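Local coordinates for microtubule-associated protein 1 light chain 3 (Plasmodium falciparum, PDB 4EOY), which is an Atg8-family ubiquitin-like protein that binds a peptide of its partner Atg3, consistent with a role in the Atg8 conjugation pathway, at residues A[6-11]-A[116-121]; A[70-75]-A[83-88]. The protein carries 3 engineered substitutions. All coordinates share one frame; numbering follows the deposited sequence.

Contact 1: residues A[6-11]-A[116-121]; sequences PSLKDE and YLYMEY. With CA (calcium ion), chain G.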
ATOM      1  N   PRO A   6       6.783   1.855 -13.430  1.00 38.47           N
ATOM      2  CA  PRO A   6       5.498   2.534 -13.618  1.00 34.58           C
ATOM      3  C   PRO A   6       4.709   2.649 -12.312  1.00 41.35           C
ATOM      4  O   PRO A   6       4.530   1.642 -11.607  1.00 44.17           O
ATOM      5  CB  PRO A   6       4.773   1.646 -14.630  1.00 38.63           C
ATOM      6  CG  PRO A   6       5.378   0.291 -14.458  1.00 42.07           C
ATOM      7  CD  PRO A   6       6.812   0.529 -14.077  1.00 41.37           C
ATOM      8  N   SER A   7       4.263   3.869 -11.996  1.00 36.28           N
ATOM      9  CA  SER A   7       3.529   4.160 -10.757  1.00 33.92           C
ATOM     10  C   SER A   7       2.231   4.952 -11.031  1.00 37.30           C
ATOM     11  O   SER A   7       1.908   5.267 -12.182  1.00 43.44           O
ATOM     12  CB  SER A   7       4.427   4.933  -9.780  1.00 30.41           C
ATOM     13  OG  SER A   7       3.707   5.375  -8.631  1.00 36.55           O
ATOM     14  N   LEU A   8       1.505   5.268  -9.960  1.00 35.95           N
ATOM     15  CA  LEU A   8       0.236   5.982 -10.049  1.00 37.86           C
ATOM     16  C   LEU A   8       0.422   7.436 -10.489  1.00 44.25           C
ATOM     17  O   LEU A   8      -0.490   8.047 -11.066  1.00 46.10           O
ATOM     18  CB  LEU A   8      -0.477   5.947  -8.704  1.00 34.80           C
ATOM     19  CG  LEU A   8      -1.969   6.264  -8.737  1.00 41.99           C
ATOM     20  CD1 LEU A   8      -2.761   5.029  -9.151  1.00 38.02           C
ATOM     21  CD2 LEU A   8      -2.418   6.749  -7.375  1.00 35.27           C
ATOM     22  N   LYS A   9       1.605   7.983 -10.219  1.00 45.84           N
ATOM     23  CA  LYS A   9       1.956   9.345 -10.635  1.00 39.55           C
ATOM     24  C   LYS A   9       1.996   9.474 -12.160  1.00 36.10           C
ATOM     25  O   LYS A   9       1.705  10.534 -12.711  1.00 30.89           O
ATOM     26  CB  LYS A   9       3.295   9.751 -10.023  1.00 38.11           C
ATOM     27  CG  LYS A   9       3.271   9.768  -8.505  1.00 40.05           C
ATOM     28  CD  LYS A   9       4.587  10.241  -7.910  1.00 39.96           C
ATOM     29  CE  LYS A   9       4.413  10.570  -6.436  1.00 46.75           C
ATOM     30  NZ  LYS A   9       5.703  10.889  -5.779  1.00 52.42           N
ATOM     31  N   ASP A  10       2.342   8.380 -12.831  1.00 35.59           N
ATOM     32  CA  ASP A  10       2.370   8.343 -14.289  1.00 41.97           C
ATOM     33  C   ASP A  10       0.965   8.116 -14.860  1.00 48.89           C
ATOM     34  O   ASP A  10       0.679   8.466 -16.015  1.00 42.40           O
ATOM     35  CB  ASP A  10       3.320   7.237 -14.768  1.00 53.65           C
ATOM     36  CG  ASP A  10       4.629   7.178 -13.960  1.00 47.67           C
ATOM     37  OD1 ASP A  10       4.878   8.066 -13.116  1.00 59.83           O
ATOM     38  OD2 ASP A  10       5.406   6.231 -14.157  1.00 43.79           O
ATOM     39  N   GLU A  11       0.102   7.511 -14.043  1.00 49.03           N
ATOM     40  CA  GLU A  11      -1.267   7.178 -14.426  1.00 42.66           C
ATOM     41  C   GLU A  11      -2.217   8.350 -14.267  1.00 44.62           C
ATOM     42  O   GLU A  11      -3.058   8.586 -15.142  1.00 41.46           O
ATOM     43  CB  GLU A  11      -1.788   6.022 -13.561  1.00 51.40           C
ATOM     44  CG  GLU A  11      -1.368   4.633 -14.016  1.00 58.27           C
ATOM     45  CD  GLU A  11      -1.467   3.599 -12.905  1.00 73.96           C
ATOM     46  OE1 GLU A  11      -0.655   2.647 -12.908  1.00 80.24           O
ATOM     47  OE2 GLU A  11      -2.350   3.733 -12.026  1.00 69.66           O
ATOM     48  N   TYR A 116      -1.137  10.942  -0.662  1.00 28.88           N
ATOM     49  CA  TYR A 116      -1.014   9.486  -0.560  1.00 20.60           C
ATOM     50  C   TYR A 116       0.179   9.066   0.289  1.00 19.03           C
ATOM     51  O   TYR A 116       1.215   9.739   0.309  1.00 18.19           O
ATOM     52  CB  TYR A 116      -0.865   8.847  -1.954  1.00 21.16           C
ATOM     53  CG  TYR A 116      -2.158   8.661  -2.717  1.00 19.63           C
ATOM     54  CD1 TYR A 116      -3.096   7.705  -2.308  1.00 19.44           C
ATOM     55  CD2 TYR A 116      -2.454   9.442  -3.833  1.00 18.15           C
ATOM     56  CE1 TYR A 116      -4.298   7.535  -2.980  1.00 18.24           C
ATOM     57  CE2 TYR A 116      -3.657   9.284  -4.509  1.00 20.61           C
ATOM     58  CZ  TYR A 116      -4.576   8.323  -4.072  1.00 21.07           C
ATOM     59  OH  TYR A 116      -5.776   8.140  -4.737  1.00 27.63           O
ATOM     60  N   LEU A 117       0.030   7.940   0.989  1.00 16.64           N
ATOM     61  CA  LEU A 117       1.165   7.249   1.549  1.00 16.09           C
ATOM     62  C   LEU A 117       1.623   6.187   0.550  1.00 19.90           C
ATOM     63  O   LEU A 117       0.915   5.198   0.293  1.00 18.78           O
ATOM     64  CB  LEU A 117       0.828   6.609   2.880  1.00 16.10           C
ATOM     65  CG  LEU A 117       2.018   5.954   3.600  1.00 15.43           C
ATOM     66  CD1 LEU A 117       3.014   7.032   3.969  1.00 16.83           C
ATOM     67  CD2 LEU A 117       1.544   5.156   4.811  1.00 15.83           C
ATOM     68  N   TYR A 118       2.812   6.390  -0.011  1.00 21.55           N
ATOM     69  CA  TYR A 118       3.359   5.458  -0.993  1.00 21.40           C
ATOM     70  C   TYR A 118       4.235   4.450  -0.300  1.00 20.42           C
ATOM     71  O   TYR A 118       5.118   4.809   0.503  1.00 30.77           O
ATOM     72  CB  TYR A 118       4.170   6.202  -2.044  1.00 25.50           C
ATOM     73  CG  TYR A 118       3.325   6.946  -3.059  1.00 22.51           C
ATOM     74  CD1 TYR A 118       2.915   8.244  -2.825  1.00 24.57           C
ATOM     75  CD2 TYR A 118       2.947   6.345  -4.250  1.00 25.98           C
ATOM     76  CE1 TYR A 118       2.142   8.923  -3.742  1.00 24.86           C
ATOM     77  CE2 TYR A 118       2.183   7.023  -5.179  1.00 26.98           C
ATOM     78  CZ  TYR A 118       1.775   8.312  -4.911  1.00 26.16           C
ATOM     79  OH  TYR A 118       0.996   8.971  -5.848  1.00 28.44           O
ATOM     80  N   MET A 119       3.950   3.186  -0.548  1.00 17.35           N
ATOM     81  CA  MET A 119       4.728   2.089   0.019  1.00 21.25           C
ATOM     82  C   MET A 119       5.144   1.129  -1.087  1.00 21.93           C
ATOM     83  O   MET A 119       4.434   0.960  -2.090  1.00 22.08           O
ATOM     84  CB  MET A 119       3.910   1.360   1.082  1.00 26.93           C
ATOM     85  CG  MET A 119       3.645   2.216   2.316  1.00 23.90           C
ATOM     86  SD  MET A 119       2.866   1.218   3.582  1.00 36.23           S
ATOM     87  CE  MET A 119       4.217   0.155   4.111  1.00 33.38           C
ATOM     88  N   GLU A 120       6.307   0.516  -0.936  1.00 21.53           N
ATOM     89  CA  GLU A 120       6.854  -0.291  -2.025  1.00 20.11           C
ATOM     90  C   GLU A 120       7.272  -1.643  -1.550  1.00 17.67           C
ATOM     91  O   GLU A 120       7.661  -1.799  -0.403  1.00 18.17           O
ATOM     92  CB  GLU A 120       8.060   0.422  -2.648  1.00 26.68           C
ATOM     93  CG  GLU A 120       7.709   1.741  -3.322  1.00 27.39           C
ATOM     94  CD  GLU A 120       8.907   2.426  -3.924  1.00 37.00           C
ATOM     95  OE1 GLU A 120       9.924   2.540  -3.212  1.00 53.21           O
ATOM     96  OE2 GLU A 120       8.830   2.858  -5.102  1.00 40.51           O
ATOM     97  N   TYR A 121       7.177  -2.637  -2.425  1.00 17.44           N
ATOM     98  CA  TYR A 121       7.633  -3.968  -2.088  1.00 19.03           C
ATOM     99  C   TYR A 121       8.721  -4.391  -3.051  1.00 19.87           C
ATOM    100  O   TYR A 121       8.729  -4.008  -4.230  1.00 17.47           O
ATOM    101  CB  TYR A 121       6.498  -4.998  -2.043  1.00 20.73           C
ATOM    102  CG  TYR A 121       5.686  -5.212  -3.318  1.00 23.11           C
ATOM    103  CD1 TYR A 121       6.051  -6.160  -4.257  1.00 23.46           C
ATOM    104  CD2 TYR A 121       4.506  -4.525  -3.529  1.00 31.62           C
ATOM    105  CE1 TYR A 121       5.291  -6.386  -5.386  1.00 21.61           C
ATOM    106  CE2 TYR A 121       3.741  -4.736  -4.666  1.00 30.38           C
ATOM    107  CZ  TYR A 121       4.147  -5.661  -5.598  1.00 26.71           C
ATOM    108  OH  TYR A 121       3.362  -5.858  -6.715  1.00 21.60           O
TER
HETATM  109 CA    CA G 201       3.701  -0.135 -10.657  1.00 46.62          CA
HETATM  110  O   HOH W   1       1.941   0.981 -12.482  1.00 36.88           O
HETATM  111  O   HOH W   2       2.312  -1.865  -9.224  1.00 22.83           O
HETATM  112  O   HOH W   3       5.876  -0.486 -10.074  1.00 52.11           O

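Contact 2: residues A[70-75]-A[83-88]; sequences HINQSA and FRERTI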
ATOM      1  N   HIS A  70      -1.763 -10.333   0.663  1.00 27.80           N
ATOM      2  CA  HIS A  70      -2.333  -9.769  -0.570  1.00 23.99           C
ATOM      3  C   HIS A  70      -1.396  -9.958  -1.742  1.00 26.82           C
ATOM      4  O   HIS A  70      -1.798 -10.475  -2.804  1.00 28.14           O
ATOM      5  CB  HIS A  70      -2.699  -8.306  -0.357  1.00 21.11           C
ATOM      6  CG  HIS A  70      -3.332  -7.640  -1.556  1.00 20.89           C
ATOM      7  ND1 HIS A  70      -4.594  -7.906  -1.961  1.00 22.78           N
ATOM      8  CD2 HIS A  70      -2.832  -6.674  -2.434  1.00 25.54           C
ATOM      9  CE1 HIS A  70      -4.885  -7.170  -3.054  1.00 23.70           C
ATOM     10  NE2 HIS A  70      -3.808  -6.411  -3.345  1.00 30.71           N
ATOM     11  N   ILE A  71      -0.129  -9.581  -1.566  1.00 26.75           N
ATOM     12  CA  ILE A  71       0.834  -9.658  -2.673  1.00 24.36           C
ATOM     13  C   ILE A  71       1.014 -11.101  -3.164  1.00 28.19           C
ATOM     14  O   ILE A  71       1.249 -11.343  -4.357  1.00 32.10           O
ATOM     15  CB  ILE A  71       2.200  -9.076  -2.286  1.00 22.78           C
ATOM     16  CG1 ILE A  71       2.076  -7.568  -2.035  1.00 25.67           C
ATOM     17  CG2 ILE A  71       3.233  -9.345  -3.385  1.00 19.25           C
ATOM     18  CD1 ILE A  71       3.170  -6.984  -1.146  1.00 20.78           C
ATOM     19  N   ASN A  72       0.881 -12.054  -2.243  1.00 25.81           N
ATOM     20  CA  ASN A  72       1.074 -13.462  -2.560  1.00 27.18           C
ATOM     21  C   ASN A  72      -0.189 -14.239  -2.952  1.00 29.07           C
ATOM     22  O   ASN A  72      -0.105 -15.421  -3.219  1.00 28.19           O
ATOM     23  CB  ASN A  72       1.782 -14.150  -1.393  1.00 23.24           C
ATOM     24  CG  ASN A  72       3.228 -13.738  -1.282  1.00 22.03           C
ATOM     25  OD1 ASN A  72       3.912 -13.571  -2.286  1.00 19.45           O
ATOM     26  ND2 ASN A  72       3.699 -13.558  -0.063  1.00 23.52           N
ATOM     27  N   GLN A  73      -1.336 -13.566  -2.990  1.00 36.49           N
ATOM     28  CA  GLN A  73      -2.616 -14.187  -3.334  1.00 34.90           C
ATOM     29  C   GLN A  73      -3.068 -13.739  -4.703  1.00 33.37           C
ATOM     30  O   GLN A  73      -2.870 -12.580  -5.072  1.00 38.67           O
ATOM     31  CB  GLN A  73      -3.705 -13.808  -2.321  1.00 31.83           C
ATOM     32  CG  GLN A  73      -3.627 -14.604  -1.034  1.00 42.65           C
ATOM     33  CD  GLN A  73      -4.563 -14.085   0.038  1.00 41.28           C
ATOM     34  OE1 GLN A  73      -5.531 -13.378  -0.253  1.00 29.78           O
ATOM     35  NE2 GLN A  73      -4.269 -14.427   1.295  1.00 43.75           N
ATOM     36  N   SER A  74      -3.675 -14.657  -5.453  1.00 36.47           N
ATOM     37  CA  SER A  74      -4.349 -14.309  -6.702  1.00 28.49           C
ATOM     38  C   SER A  74      -5.671 -15.044  -6.789  1.00 28.89           C
ATOM     39  O   SER A  74      -5.865 -16.069  -6.136  1.00 27.10           O
ATOM     40  CB  SER A  74      -3.470 -14.619  -7.923  1.00 29.77           C
ATOM     41  OG  SER A  74      -3.209 -16.002  -8.076  1.00 32.58           O
ATOM     42  N   ALA A  75      -6.573 -14.504  -7.602  1.00 31.19           N
ATOM     43  CA  ALA A  75      -7.902 -15.075  -7.789  1.00 36.99           C
ATOM     44  C   ALA A  75      -7.852 -16.466  -8.435  1.00 30.85           C
ATOM     45  O   ALA A  75      -7.156 -16.687  -9.426  1.00 27.64           O
ATOM     46  CB  ALA A  75      -8.768 -14.126  -8.613  1.00 33.32           C
ATOM     47  N   PHE A  83      -2.762 -18.882  -2.783  1.00 35.09           N
ATOM     48  CA  PHE A  83      -1.660 -18.268  -2.041  1.00 29.87           C
ATOM     49  C   PHE A  83      -0.379 -19.041  -2.310  1.00 38.77           C
ATOM     50  O   PHE A  83      -0.294 -20.218  -1.960  1.00 35.42           O
ATOM     51  CB  PHE A  83      -1.969 -18.282  -0.540  1.00 29.91           C
ATOM     52  CG  PHE A  83      -0.796 -17.932   0.342  1.00 36.59           C
ATOM     53  CD1 PHE A  83      -0.247 -16.658   0.317  1.00 34.10           C
ATOM     54  CD2 PHE A  83      -0.257 -18.867   1.214  1.00 38.00           C
ATOM     55  CE1 PHE A  83       0.826 -16.330   1.118  1.00 30.21           C
ATOM     56  CE2 PHE A  83       0.824 -18.541   2.023  1.00 41.23           C
ATOM     57  CZ  PHE A  83       1.365 -17.269   1.970  1.00 32.10           C
ATOM     58  N   ARG A  84       0.612 -18.370  -2.920  1.00 37.33           N
ATOM     59  CA  ARG A  84       1.964 -18.906  -3.067  1.00 28.50           C
ATOM     60  C   ARG A  84       2.921 -18.143  -2.151  1.00 27.75           C
ATOM     61  O   ARG A  84       3.077 -16.933  -2.307  1.00 22.43           O
ATOM     62  CB  ARG A  84       2.445 -18.779  -4.507  1.00 34.54           C
ATOM     63  CG  ARG A  84       3.810 -19.424  -4.734  1.00 40.33           C
ATOM     64  CD  ARG A  84       4.201 -19.480  -6.199  1.00 42.24           C
ATOM     65  NE  ARG A  84       3.387 -20.424  -6.960  1.00 43.83           N
ATOM     66  CZ  ARG A  84       3.594 -20.744  -8.236  1.00 48.19           C
ATOM     67  NH1 ARG A  84       4.600 -20.203  -8.926  1.00 46.54           N
ATOM     68  NH2 ARG A  84       2.790 -21.620  -8.823  1.00 51.32           N
ATOM     69  N   GLU A  85       3.570 -18.859  -1.229  1.00 31.60           N
ATOM     70  CA  GLU A  85       4.552 -18.282  -0.298  1.00 38.22           C
ATOM     71  C   GLU A  85       5.814 -17.767  -1.013  1.00 44.18           C
ATOM     72  O   GLU A  85       6.485 -18.513  -1.749  1.00 48.96           O
ATOM     73  CB  GLU A  85       4.961 -19.317   0.755  1.00 45.60           C
ATOM     74  CG  GLU A  85       6.196 -18.969   1.593  1.00 61.27           C
ATOM     75  CD  GLU A  85       5.943 -17.898   2.651  1.00 78.93           C
ATOM     76  OE1 GLU A  85       5.336 -16.855   2.324  1.00 85.64           O
ATOM     77  OE2 GLU A  85       6.366 -18.092   3.817  1.00 75.65           O
ATOM     78  N   ARG A  86       6.109 -16.487  -0.792  1.00 32.55           N
ATOM     79  CA  ARG A  86       7.319 -15.832  -1.294  1.00 34.25           C
ATOM     80  C   ARG A  86       7.789 -14.847  -0.229  1.00 37.81           C
ATOM     81  O   ARG A  86       6.969 -14.295   0.521  1.00 30.64           O
ATOM     82  CB  ARG A  86       7.020 -15.053  -2.563  1.00 33.51           C
ATOM     83  CG  ARG A  86       6.519 -15.874  -3.737  1.00 38.10           C
ATOM     84  CD  ARG A  86       6.106 -14.881  -4.779  1.00 32.29           C
ATOM     85  NE  ARG A  86       5.106 -15.175  -5.728  1.00 33.88           N
ATOM     86  CZ  ARG A  86       3.841 -15.498  -5.887  1.00 32.54           C
ATOM     87  NH1 ARG A  86       3.731 -16.063  -7.062  1.00 34.98           N
ATOM     88  NH2 ARG A  86       2.751 -15.071  -5.273  1.00 36.91           N
ATOM     89  N   THR A  87       9.105 -14.638  -0.159  1.00 44.86           N
ATOM     90  CA  THR A  87       9.687 -13.642   0.743  1.00 34.37           C
ATOM     91  C   THR A  87       9.504 -12.242   0.143  1.00 29.36           C
ATOM     92  O   THR A  87       9.836 -12.010  -1.019  1.00 23.85           O
ATOM     93  CB  THR A  87      11.187 -13.933   1.054  1.00 39.86           C
ATOM     94  OG1 THR A  87      11.747 -12.848   1.803  1.00 47.69           O
ATOM     95  CG2 THR A  87      12.008 -14.089  -0.204  1.00 38.36           C
ATOM     96  N   ILE A  88       8.944 -11.328   0.940  1.00 29.47           N
ATOM     97  CA  ILE A  88       8.726  -9.938   0.534  1.00 28.52           C
ATOM     98  C   ILE A  88       9.372  -8.982   1.535  1.00 25.89           C
ATOM     99  O   ILE A  88       9.342  -9.220   2.733  1.00 22.03           O
ATOM    100  CB  ILE A  88       7.225  -9.603   0.446  1.00 30.47           C
ATOM    101  CG1 ILE A  88       6.526 -10.546  -0.541  1.00 38.54           C
ATOM    102  CG2 ILE A  88       7.017  -8.152   0.030  1.00 25.23           C
ATOM    103  CD1 ILE A  88       5.016 -10.380  -0.573  1.00 33.39           C
TER

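Contact 1: residues A[6-11]-A[116-121]
Lys9 reaches over a face of the Tyr118 ring: NZ lies 4.9 Å from the ring centroid and 22° off the normal, a cation-pi contact. The chain gets there because CG stands anti to the carbonyl carbon (chi1 -62°) and everything beyond it is extended; CG passes 3.6 Å from Tyr118 OH, and CE lies by Tyr118 CZ. NZ continues into a salt bridge with Asp112, and Tyr118 OH is hydrogen-bonded to Asp114, so both polar ends are held by the loop that leads into strand 117-122. Next along the ring, Ser7 OG, which also makes a weak hydrogen bond to Glu37, approaches Tyr118 CE2 obliquely at 4.1 Å. Strand 117-122 belongs to the mixed sheet of the Atg8 ubiquitin-like fold, and the segment 6-11 lies across the face of the strand from which Tyr118 projects, with Tyr116 just before it, as part of the N-terminal extension that Atg8 proteins add to ubiquitin. Leu8 is the apolar member of the contact. Its chi1 of -162° puts CG beside the carbonyl carbon and brings CD2 to within 4.0 Å of Tyr116 CE2, the two side chains crossing at about a right angle. The buried Tyr116 ring also packs on an aromatic side chain of the bound Atg3 peptide. Pro6 O binds a calcium ion at 2.2 Å, together with three waters, one of which donates to Glu11 OE1.

Contact 2: residues A[70-75]-A[83-88]
Asn72 and Arg86 run antiparallel alongside one another, with amide and guanidinium planes 31° apart. The straight part of the Arg86 chain passes Asn72 OD1, its CB 3.5 Å from that oxygen, and the edge of its guanidinium lies near Asn72 O. Placed beside its own backbone N (chi1 -71°), the Asn72 amide turns ND2 toward Arg86 O, 3.4 Å away in a weak hydrogen bond. The firmer link is between backbones: Arg84 N donates to Asn72 O at 3.0 Å. On another flank Asn72 CB meets the Phe83 ring obliquely, 3.5 Å from CE1, while Gln73 CG lies 4.1 Å from Phe83 CB and the Gln73 amide stands nearly perpendicular to that ring. Glu85 N sits over the centre of one face of the same ring. From the opposite direction to Asn72 comes Ile88, whose CD1 meets Asn72 ND2 and packs tightly against Ile71 CG2, 3.5 Å from each. Gln73 and Phe83 form an antiparallel non-hydrogen-bonded pair of the small two-stranded sheet, 73-75 with 81-83, so the contact closes a short beta hairpin that directly follows helix 60-72 of the ubiquitin-like fold and precedes strand 89-92.

The two contacts lie about 20 Å apart between centres, and contact 2 falls within the span of chain between the segments of contact 1. Contact 1 joins the N-terminal segment to strand 117-122 of the four-stranded sheet, whereas contact 2 lies at the end of helix 60-72 and in the loop running into strand 89-92, the neighbour of 117-122 in that sheet. Tyr121, in segment 116-121 but not touching 6-11, connects the strand to contact 2: its CD2 lies 3.7 Å from Ile71 CD1, and it also packs on Ile88. Tyr116 of contact 1 and His70, in segment 70-75 though outside the packing with 83-88, each touch the Atg3 peptide, which thus meets residues near both the sheet and helix 60-72.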